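Local coordinates for chitinase (Paenibacillus sp. FPU-7, PDB 5GZT), which is a chitinase that probably hydrolyses beta-1,4 linkages between N-acetylglucosamine units at random internal positions in chitin and chitodextrins, at residues B[313-318]-B[385-390]; B[980-985]-B[1072-1077]; B[1051-1056]-B[1118-1123]. All coordinates share one frame; numbering follows the deposited sequence.

Interaction 1 of 3, residues B[313-318]-B[385-390]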
loop_
_atom_site.group_PDB
_atom_site.type_symbol
_atom_site.label_atom_id
_atom_site.label_comp_id
_atom_site.label_asym_id
_atom_site.label_seq_id
_atom_site.Cartn_x
_atom_site.Cartn_y
_atom_site.Cartn_z
ATOM N N ASN B 313 -10.969 -14.315 -24.696
ATOM C CA ASN B 313 -11.569 -15.669 -24.779
ATOM C C ASN B 313 -11.689 -16.222 -23.370
ATOM O O ASN B 313 -11.187 -17.312 -23.094
ATOM C CB ASN B 313 -10.745 -16.668 -25.632
ATOM C CG ASN B 313 -10.516 -16.210 -27.073
ATOM O OD1 ASN B 313 -9.443 -16.453 -27.631
ATOM N ND2 ASN B 313 -11.510 -15.573 -27.683
ATOM N N GLY B 314 -12.241 -15.399 -22.474
ATOM C CA GLY B 314 -12.610 -15.784 -21.117
ATOM C C GLY B 314 -11.490 -16.198 -20.234
ATOM O O GLY B 314 -11.739 -16.754 -19.163
ATOM N N LYS B 315 -10.267 -15.913 -20.663
ATOM C CA LYS B 315 -9.063 -16.153 -19.896
ATOM C C LYS B 315 -8.216 -14.861 -19.697
ATOM O O LYS B 315 -8.296 -13.878 -20.429
ATOM C CB LYS B 315 -8.197 -17.185 -20.595
ATOM C CG LYS B 315 -8.886 -18.523 -20.849
ATOM C CD LYS B 315 -8.414 -19.097 -22.178
ATOM C CE LYS B 315 -8.964 -20.487 -22.442
ATOM N NZ LYS B 315 -7.865 -21.309 -22.998
ATOM N N VAL B 316 -7.337 -14.966 -18.730
ATOM C CA VAL B 316 -6.491 -13.899 -18.297
ATOM C C VAL B 316 -5.163 -13.886 -19.055
ATOM O O VAL B 316 -4.364 -14.811 -18.908
ATOM C CB VAL B 316 -6.192 -13.997 -16.778
ATOM C CG1 VAL B 316 -5.268 -12.845 -16.332
ATOM C CG2 VAL B 316 -7.490 -14.017 -15.965
ATOM N N VAL B 317 -4.897 -12.751 -19.712
ATOM C CA VAL B 317 -3.750 -12.539 -20.605
ATOM C C VAL B 317 -3.032 -11.237 -20.307
ATOM O O VAL B 317 -3.610 -10.341 -19.705
ATOM C CB VAL B 317 -4.227 -12.447 -22.052
ATOM C CG1 VAL B 317 -4.756 -13.822 -22.552
ATOM C CG2 VAL B 317 -5.300 -11.374 -22.233
ATOM N N THR B 318 -1.799 -11.108 -20.730
ATOM C CA THR B 318 -1.144 -9.826 -20.623
ATOM C C THR B 318 -1.892 -8.764 -21.485
ATOM O O THR B 318 -2.678 -9.097 -22.406
ATOM C CB THR B 318 0.335 -9.905 -21.017
ATOM O OG1 THR B 318 0.435 -10.432 -22.322
ATOM C CG2 THR B 318 1.114 -10.734 -20.106
ATOM N N ARG B 385 -16.860 -19.112 -15.406
ATOM C CA ARG B 385 -16.143 -18.818 -14.150
ATOM C C ARG B 385 -15.034 -19.743 -13.829
ATOM O O ARG B 385 -14.030 -19.310 -13.255
ATOM C CB ARG B 385 -17.117 -18.750 -12.989
ATOM C CG ARG B 385 -18.012 -17.548 -13.143
ATOM C CD ARG B 385 -18.746 -17.245 -11.862
ATOM N NE ARG B 385 -19.562 -18.369 -11.383
ATOM C CZ ARG B 385 -20.845 -18.573 -11.662
ATOM N NH1 ARG B 385 -21.534 -17.777 -12.486
ATOM N NH2 ARG B 385 -21.453 -19.609 -11.094
ATOM N N GLU B 386 -15.194 -21.024 -14.179
ATOM C CA GLU B 386 -14.123 -22.006 -13.966
ATOM C C GLU B 386 -12.925 -21.751 -14.895
ATOM O O GLU B 386 -11.797 -21.857 -14.504
ATOM C CB GLU B 386 -14.661 -23.457 -14.138
ATOM C CG GLU B 386 -13.637 -24.584 -13.991
ATOM C CD GLU B 386 -13.201 -24.862 -12.560
ATOM O OE1 GLU B 386 -13.915 -24.477 -11.604
ATOM O OE2 GLU B 386 -12.151 -25.521 -12.372
ATOM N N VAL B 387 -13.159 -21.443 -16.149
ATOM C CA VAL B 387 -12.019 -21.199 -17.044
ATOM C C VAL B 387 -11.231 -19.940 -16.520
ATOM O O VAL B 387 -9.981 -19.958 -16.297
ATOM C CB VAL B 387 -12.503 -20.960 -18.510
ATOM C CG1 VAL B 387 -11.310 -20.759 -19.434
ATOM C CG2 VAL B 387 -13.431 -22.091 -19.010
ATOM N N PHE B 388 -11.993 -18.880 -16.293
ATOM C CA PHE B 388 -11.449 -17.629 -15.795
ATOM C C PHE B 388 -10.570 -17.815 -14.579
ATOM O O PHE B 388 -9.321 -17.545 -14.620
ATOM C CB PHE B 388 -12.562 -16.613 -15.507
ATOM C CG PHE B 388 -12.011 -15.268 -15.099
ATOM C CD1 PHE B 388 -11.688 -14.311 -16.058
ATOM C CD2 PHE B 388 -11.714 -14.998 -13.755
ATOM C CE1 PHE B 388 -11.128 -13.093 -15.674
ATOM C CE2 PHE B 388 -11.155 -13.771 -13.380
ATOM C CZ PHE B 388 -10.860 -12.825 -14.349
ATOM N N ALA B 389 -11.179 -18.348 -13.514
ATOM C CA ALA B 389 -10.454 -18.555 -12.242
ATOM C C ALA B 389 -9.198 -19.349 -12.370
ATOM O O ALA B 389 -8.147 -19.024 -11.759
ATOM C CB ALA B 389 -11.362 -19.176 -11.219
ATOM N N ASN B 390 -9.276 -20.405 -13.185
ATOM C CA ASN B 390 -8.096 -21.251 -13.429
ATOM C C ASN B 390 -7.047 -20.443 -14.169
ATOM O O ASN B 390 -5.861 -20.417 -13.786
ATOM C CB ASN B 390 -8.493 -22.545 -14.200
ATOM C CG ASN B 390 -9.200 -23.573 -13.309
ATOM O OD1 ASN B 390 -8.797 -23.818 -12.172
ATOM N ND2 ASN B 390 -10.254 -24.190 -13.839
#
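Phe388 and Val316 make the apolar centre of this contact, in which a short hairpin strand meets helix 382-398 on the first family 18 TIM barrel. The hairpin joins strand 303-312 to strand 315-318, and the positive phi values of Asn313 and Gly314, with backbone pairing of Val317 to Arg310, fit a two-residue type I' turn. Phe388 has the most area buried by the contact. Its CG stands anti to the backbone N (chi1 -175°), which carries the ring off the helix toward Val316 of the strand. One ring face receives Val316 CG2, whose distance to the ring centroid is 4.1 Å. That line is tilted 26° from the ring normal, a CH-pi contact displaced toward the rim, and the nearest ring atom is accordingly CE1, at 3.8 Å from Val316 CG2. Leu432 of helix 425-447 and Ile311 of strand 303-312 also touch Phe388, so the ring is buried between barrel elements.

Val387, one residue earlier on the helix, meets the outer part of the hairpin. Its CG1 lies 3.6 Å from Lys315 CG and 3.8 Å from Lys315 CE; the lysine chain, bent at chi2, thus lays its aliphatic part against the valine. This side is more exposed than the Phe388 side. The two segments share no direct hydrogen bond, but just past the helical segment Ser391 OG bonds to Val316 N. The turn adds a polar touch: Gly314 O sits near the plane of the Phe388 ring, at its edge, and lies 3.5 Å from Phe388 CA in a bent CA-H...O contact with an angle of 123° at the hydrogen.

Interaction 2 of 3, residues B[980-985]-B[1072-1077]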
loop_
_atom_site.group_PDB
_atom_site.type_symbol
_atom_site.label_atom_id
_atom_site.label_comp_id
_atom_site.label_asym_id
_atom_site.label_seq_id
_atom_site.Cartn_x
_atom_site.Cartn_y
_atom_site.Cartn_z
ATOM N N THR B 980 28.145 -2.512 -9.336
ATOM C CA THR B 980 28.662 -1.251 -9.829
ATOM C C THR B 980 27.745 -0.086 -9.336
ATOM O O THR B 980 26.550 -0.291 -8.998
ATOM C CB THR B 980 28.738 -1.214 -11.356
ATOM O OG1 THR B 980 27.400 -1.182 -11.890
ATOM C CG2 THR B 980 29.543 -2.415 -11.877
ATOM N N ALA B 981 28.307 1.127 -9.390
ATOM C CA ALA B 981 27.621 2.359 -8.917
ATOM C C ALA B 981 28.554 3.563 -9.029
ATOM O O ALA B 981 29.729 3.427 -9.464
ATOM C CB ALA B 981 27.078 2.180 -7.489
ATOM N N HIS B 982 28.012 4.769 -8.731
ATOM C CA HIS B 982 28.786 5.986 -8.945
ATOM C C HIS B 982 29.617 6.238 -7.670
ATOM O O HIS B 982 29.049 6.222 -6.521
ATOM C CB HIS B 982 27.866 7.135 -9.147
ATOM C CG HIS B 982 26.997 7.011 -10.359
ATOM N ND1 HIS B 982 27.505 6.978 -11.642
ATOM C CD2 HIS B 982 25.643 7.003 -10.482
ATOM C CE1 HIS B 982 26.509 6.894 -12.501
ATOM N NE2 HIS B 982 25.371 6.948 -11.828
ATOM N N GLN B 983 30.915 6.358 -7.875
ATOM C CA GLN B 983 31.881 6.592 -6.751
ATOM C C GLN B 983 31.927 8.044 -6.260
ATOM O O GLN B 983 32.359 8.271 -5.136
ATOM C CB GLN B 983 33.296 6.126 -7.098
ATOM C CG GLN B 983 34.054 6.922 -8.171
ATOM C CD GLN B 983 35.300 7.674 -7.675
ATOM O OE1 GLN B 983 35.502 7.923 -6.427
ATOM N NE2 GLN B 983 36.110 8.103 -8.637
ATOM N N ALA B 984 31.440 8.982 -7.073
ATOM C CA ALA B 984 31.578 10.398 -6.828
ATOM C C ALA B 984 30.387 11.257 -7.270
ATOM O O ALA B 984 30.526 12.473 -7.474
ATOM C CB ALA B 984 32.816 10.880 -7.535
ATOM N N SER B 985 29.200 10.664 -7.390
ATOM C CA SER B 985 28.100 11.400 -8.038
ATOM C C SER B 985 27.628 12.595 -7.227
ATOM O O SER B 985 27.423 12.480 -5.997
ATOM C CB SER B 985 26.908 10.485 -8.280
ATOM O OG SER B 985 26.457 9.887 -7.089
ATOM N N ALA B 1072 21.893 11.468 -11.668
ATOM C CA ALA B 1072 23.099 11.585 -10.786
ATOM C C ALA B 1072 24.026 12.723 -11.153
ATOM O O ALA B 1072 24.826 13.143 -10.318
ATOM C CB ALA B 1072 23.885 10.277 -10.769
ATOM N N LYS B 1073 23.914 13.205 -12.400
ATOM C CA LYS B 1073 24.861 14.089 -13.035
ATOM C C LYS B 1073 26.280 13.536 -12.955
ATOM O O LYS B 1073 27.230 14.212 -12.567
ATOM C CB LYS B 1073 24.762 15.524 -12.440
ATOM C CG LYS B 1073 23.369 16.139 -12.474
ATOM C CD LYS B 1073 22.891 16.276 -13.934
ATOM C CE LYS B 1073 21.448 16.866 -14.076
ATOM N NZ LYS B 1073 21.419 17.488 -15.431
ATOM N N ALA B 1074 26.409 12.303 -13.371
ATOM C CA ALA B 1074 27.645 11.575 -13.264
ATOM C C ALA B 1074 27.940 10.839 -14.535
ATOM O O ALA B 1074 27.040 10.131 -15.050
ATOM C CB ALA B 1074 27.557 10.563 -12.110
ATOM N N PRO B 1075 29.202 10.907 -14.992
ATOM C CA PRO B 1075 29.636 10.085 -16.096
ATOM C C PRO B 1075 30.141 8.704 -15.691
ATOM O O PRO B 1075 30.523 8.440 -14.511
ATOM C CB PRO B 1075 30.786 10.883 -16.648
ATOM C CG PRO B 1075 31.448 11.409 -15.374
ATOM C CD PRO B 1075 30.312 11.738 -14.479
ATOM N N TYR B 1076 30.110 7.806 -16.682
ATOM C CA TYR B 1076 30.688 6.497 -16.562
ATOM C C TYR B 1076 31.095 5.988 -17.923
ATOM O O TYR B 1076 30.619 6.473 -18.941
ATOM C CB TYR B 1076 29.792 5.484 -15.870
ATOM C CG TYR B 1076 28.391 5.236 -16.438
ATOM C CD1 TYR B 1076 27.369 6.153 -16.261
ATOM C CD2 TYR B 1076 28.079 4.060 -17.108
ATOM C CE1 TYR B 1076 26.073 5.904 -16.748
ATOM C CE2 TYR B 1076 26.800 3.799 -17.583
ATOM C CZ TYR B 1076 25.799 4.735 -17.409
ATOM O OH TYR B 1076 24.550 4.507 -17.880
ATOM N N LEU B 1077 32.003 5.025 -17.915
ATOM C CA LEU B 1077 32.540 4.415 -19.123
ATOM C C LEU B 1077 32.117 2.964 -19.060
ATOM O O LEU B 1077 32.132 2.400 -17.973
ATOM C CB LEU B 1077 34.064 4.493 -19.155
ATOM C CG LEU B 1077 34.787 5.642 -19.847
ATOM C CD1 LEU B 1077 34.020 6.912 -20.023
ATOM C CD2 LEU B 1077 36.155 5.899 -19.224
HETATM O O HOH W 1 30.040 7.749 -12.067
#
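His982 lays its imidazole on the start of strand 1074-1079, with Ala1074 CB over one ring face. Its CG stands anti to the carbonyl carbon (chi1 -63°), which swings the ring toward the strand. The Ala1074 methyl is 3.9 Å from the imidazole centroid and 20° off the ring normal, a CH-pi contact. Ala1072 CB approaches obliquely, 3.7 Å from His982 CD2, while Tyr1076 CD1 lies in the imidazole plane at its edge, 3.9 Å from His982 CE1. The rings are inclined at 62°, neither stacked nor edge-to-face. Ser985 CB completes the apolar patch, 3.9 Å from both Ala1072 CB and Ala1074 CB, and its hydroxyl bonds to Tyr987 O.

The strand belongs to the antiparallel sheet inserted between the seventh and eighth barrel strands, consistent with the insertion domain of family 18 chitinases. His982 NE2 bonds to Asp1069, the residue opposite the G1 beta bulge of Lys1073 and Ala1074, and a water 2.7 Å from His982 ND1 donates to Pro1075 O. A phenylalanine here would probably leave Asp1069 OD2 without this partner and the water without its bond to the ring. With both nitrogens bonded, the imidazole is fixed in rotation as well as in place.

Interaction 3 of 3, residues B[1051-1056]-B[1118-1123]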
loop_
_atom_site.group_PDB
_atom_site.type_symbol
_atom_site.label_atom_id
_atom_site.label_comp_id
_atom_site.label_asym_id
_atom_site.label_seq_id
_atom_site.Cartn_x
_atom_site.Cartn_y
_atom_site.Cartn_z
ATOM N N THR B 1051 44.088 7.473 -12.884
ATOM C CA THR B 1051 43.899 8.874 -12.787
ATOM C C THR B 1051 43.236 9.353 -14.049
ATOM O O THR B 1051 43.183 8.603 -15.065
ATOM C CB THR B 1051 45.252 9.543 -12.723
ATOM O OG1 THR B 1051 46.008 9.216 -13.888
ATOM C CG2 THR B 1051 46.025 9.055 -11.508
ATOM N N TYR B 1052 42.745 10.585 -14.043
ATOM C CA TYR B 1052 42.219 11.146 -15.272
ATOM C C TYR B 1052 43.280 11.031 -16.410
ATOM O O TYR B 1052 42.934 10.691 -17.555
ATOM C CB TYR B 1052 41.753 12.566 -15.112
ATOM C CG TYR B 1052 41.007 13.117 -16.320
ATOM C CD1 TYR B 1052 39.674 12.759 -16.550
ATOM C CD2 TYR B 1052 41.635 14.022 -17.213
ATOM C CE1 TYR B 1052 38.970 13.271 -17.647
ATOM C CE2 TYR B 1052 40.941 14.545 -18.301
ATOM C CZ TYR B 1052 39.607 14.165 -18.510
ATOM O OH TYR B 1052 38.894 14.685 -19.556
ATOM N N ASN B 1053 44.551 11.254 -16.108
ATOM C CA ASN B 1053 45.570 11.100 -17.156
ATOM C C ASN B 1053 45.593 9.653 -17.734
ATOM O O ASN B 1053 45.833 9.444 -18.905
ATOM C CB ASN B 1053 46.962 11.279 -16.587
ATOM C CG ASN B 1053 47.204 12.611 -15.979
ATOM O OD1 ASN B 1053 46.949 13.694 -16.564
ATOM N ND2 ASN B 1053 47.808 12.557 -14.804
ATOM N N ASP B 1054 45.489 8.646 -16.866
ATOM C CA ASP B 1054 45.362 7.307 -17.335
ATOM C C ASP B 1054 44.106 7.186 -18.220
ATOM O O ASP B 1054 44.153 6.521 -19.279
ATOM C CB ASP B 1054 45.279 6.302 -16.200
ATOM C CG ASP B 1054 46.540 6.256 -15.349
ATOM O OD1 ASP B 1054 47.570 6.663 -15.869
ATOM O OD2 ASP B 1054 46.477 5.841 -14.156
ATOM N N LEU B 1055 42.998 7.820 -17.813
ATOM C CA LEU B 1055 41.783 7.710 -18.567
ATOM C C LEU B 1055 42.045 8.237 -19.946
ATOM O O LEU B 1055 41.636 7.590 -20.947
ATOM C CB LEU B 1055 40.577 8.417 -17.934
ATOM C CG LEU B 1055 40.077 7.908 -16.594
ATOM C CD1 LEU B 1055 38.801 8.677 -16.252
ATOM C CD2 LEU B 1055 39.813 6.411 -16.666
ATOM N N VAL B 1056 42.744 9.353 -20.006
ATOM C CA VAL B 1056 42.994 10.006 -21.268
ATOM C C VAL B 1056 43.834 9.117 -22.192
ATOM O O VAL B 1056 43.453 8.911 -23.313
ATOM C CB VAL B 1056 43.644 11.384 -21.104
ATOM C CG1 VAL B 1056 44.233 11.921 -22.438
ATOM C CG2 VAL B 1056 42.613 12.352 -20.586
ATOM N N GLN B 1118 46.840 14.756 -11.137
ATOM C CA GLN B 1118 46.146 13.651 -11.790
ATOM C C GLN B 1118 45.520 14.028 -13.127
ATOM O O GLN B 1118 44.932 13.141 -13.741
ATOM C CB GLN B 1118 45.144 12.976 -10.847
ATOM C CG GLN B 1118 45.810 12.392 -9.626
ATOM C CD GLN B 1118 44.810 11.813 -8.653
ATOM O OE1 GLN B 1118 43.712 12.380 -8.427
ATOM N NE2 GLN B 1118 45.135 10.650 -8.118
ATOM N N ASP B 1119 45.697 15.286 -13.580
ATOM C CA ASP B 1119 45.146 15.818 -14.819
ATOM C C ASP B 1119 46.067 16.905 -15.326
ATOM O O ASP B 1119 45.836 18.127 -15.093
ATOM C CB ASP B 1119 43.704 16.367 -14.734
ATOM C CG ASP B 1119 43.303 17.103 -16.037
ATOM O OD1 ASP B 1119 43.826 16.652 -17.109
ATOM O OD2 ASP B 1119 42.550 18.141 -16.022
ATOM N N ILE B 1120 47.074 16.474 -16.111
ATOM C CA ILE B 1120 48.090 17.405 -16.653
ATOM C C ILE B 1120 47.526 18.283 -17.801
ATOM O O ILE B 1120 48.213 19.195 -18.265
ATOM C CB ILE B 1120 49.398 16.704 -17.099
ATOM C CG1 ILE B 1120 49.115 15.618 -18.194
ATOM C CG2 ILE B 1120 50.085 16.087 -15.892
ATOM C CD1 ILE B 1120 50.255 15.347 -19.172
ATOM N N SER B 1121 46.251 18.093 -18.151
ATOM C CA SER B 1121 45.582 18.943 -19.127
ATOM C C SER B 1121 45.081 20.240 -18.596
ATOM O O SER B 1121 44.824 21.129 -19.371
ATOM C CB SER B 1121 44.415 18.187 -19.797
ATOM O OG SER B 1121 43.214 18.119 -18.988
ATOM N N GLY B 1122 44.868 20.376 -17.271
ATOM C CA GLY B 1122 44.275 21.601 -16.750
ATOM C C GLY B 1122 42.769 21.713 -17.003
ATOM O O GLY B 1122 42.147 22.673 -16.521
ATOM N N LYS B 1123 42.173 20.728 -17.659
ATOM C CA LYS B 1123 40.772 20.816 -18.006
ATOM C C LYS B 1123 39.826 20.575 -16.821
ATOM O O LYS B 1123 38.798 21.226 -16.781
ATOM C CB LYS B 1123 40.396 19.822 -19.114
ATOM C CG LYS B 1123 41.045 20.136 -20.473
ATOM C CD LYS B 1123 40.570 19.170 -21.565
ATOM C CE LYS B 1123 41.183 19.572 -22.904
ATOM N NZ LYS B 1123 40.298 19.111 -24.006
HETATM O O HOH W 2 45.007 14.452 -18.435
#
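Asn1053 contributes both direct hydrogen bonds of this contact. Its backbone N donates to Gln1118 O over 3.1 Å. Its side-chain OD1 accepts from Ile1120 N at 2.8 Å, nearly straight at 169°, in the carbonyl plane and on a lone pair. The amide is held at its other end as well, since Asn1053 ND2 bonds to Ser1117 O.

One water adds an indirect link. It donates to both Asn1053 OD1 and Asp1119 OD1, each 2.8 Å from its oxygen, so Asn1053 OD1 takes two donors.

A capping motif and a turn flank these bonds. Thr1051 and Asp1054 form a capping box at the start of helix 1052-1058: Asp1054 N donates to Thr1051 OG1, and Thr1051 N to Asp1054 OD2. Across from it, Asp1119 OD1 accepts from Ser1121 N in an Asx turn, within a type I beta turn that leads to Gly1122, the N-cap of helix 1123-1133. The contact thus joins the insertion after the seventh barrel strand to the loop beyond the eighth.

Van der Waals contacts fill in around the bonds. With its CG anti to the backbone N (chi1 -171°), Tyr1052 runs alongside Asp1119, ring and carboxylate planes 74° apart and CD2 3.4 Å from Asp1119 OD1. Thr1051 CG2 touches the extended chain of Gln1118 at CG, 3.8 Å away.

From the N terminus, interaction 1 comes first: it spans 66 residues within the first family 18 barrel, setting a hairpin strand on helix 382-398, and closes before the others open. Interactions 2 and 3 belong to the second family 18 barrel region, and their segments alternate along the chain. Residues 980-985 open interaction 2, residues 1051-1056 open interaction 3 inside that loop, 1072-1077 close the former and 1118-1123 the latter. The crossing ties the loop after the sixth barrel strand to the inserted sheet, and helix 1052-1058 of the same insertion to the turn leading into the last helix. Their centres lie about 17 Å apart; that of interaction 1 is about 46 Å from interaction 2's.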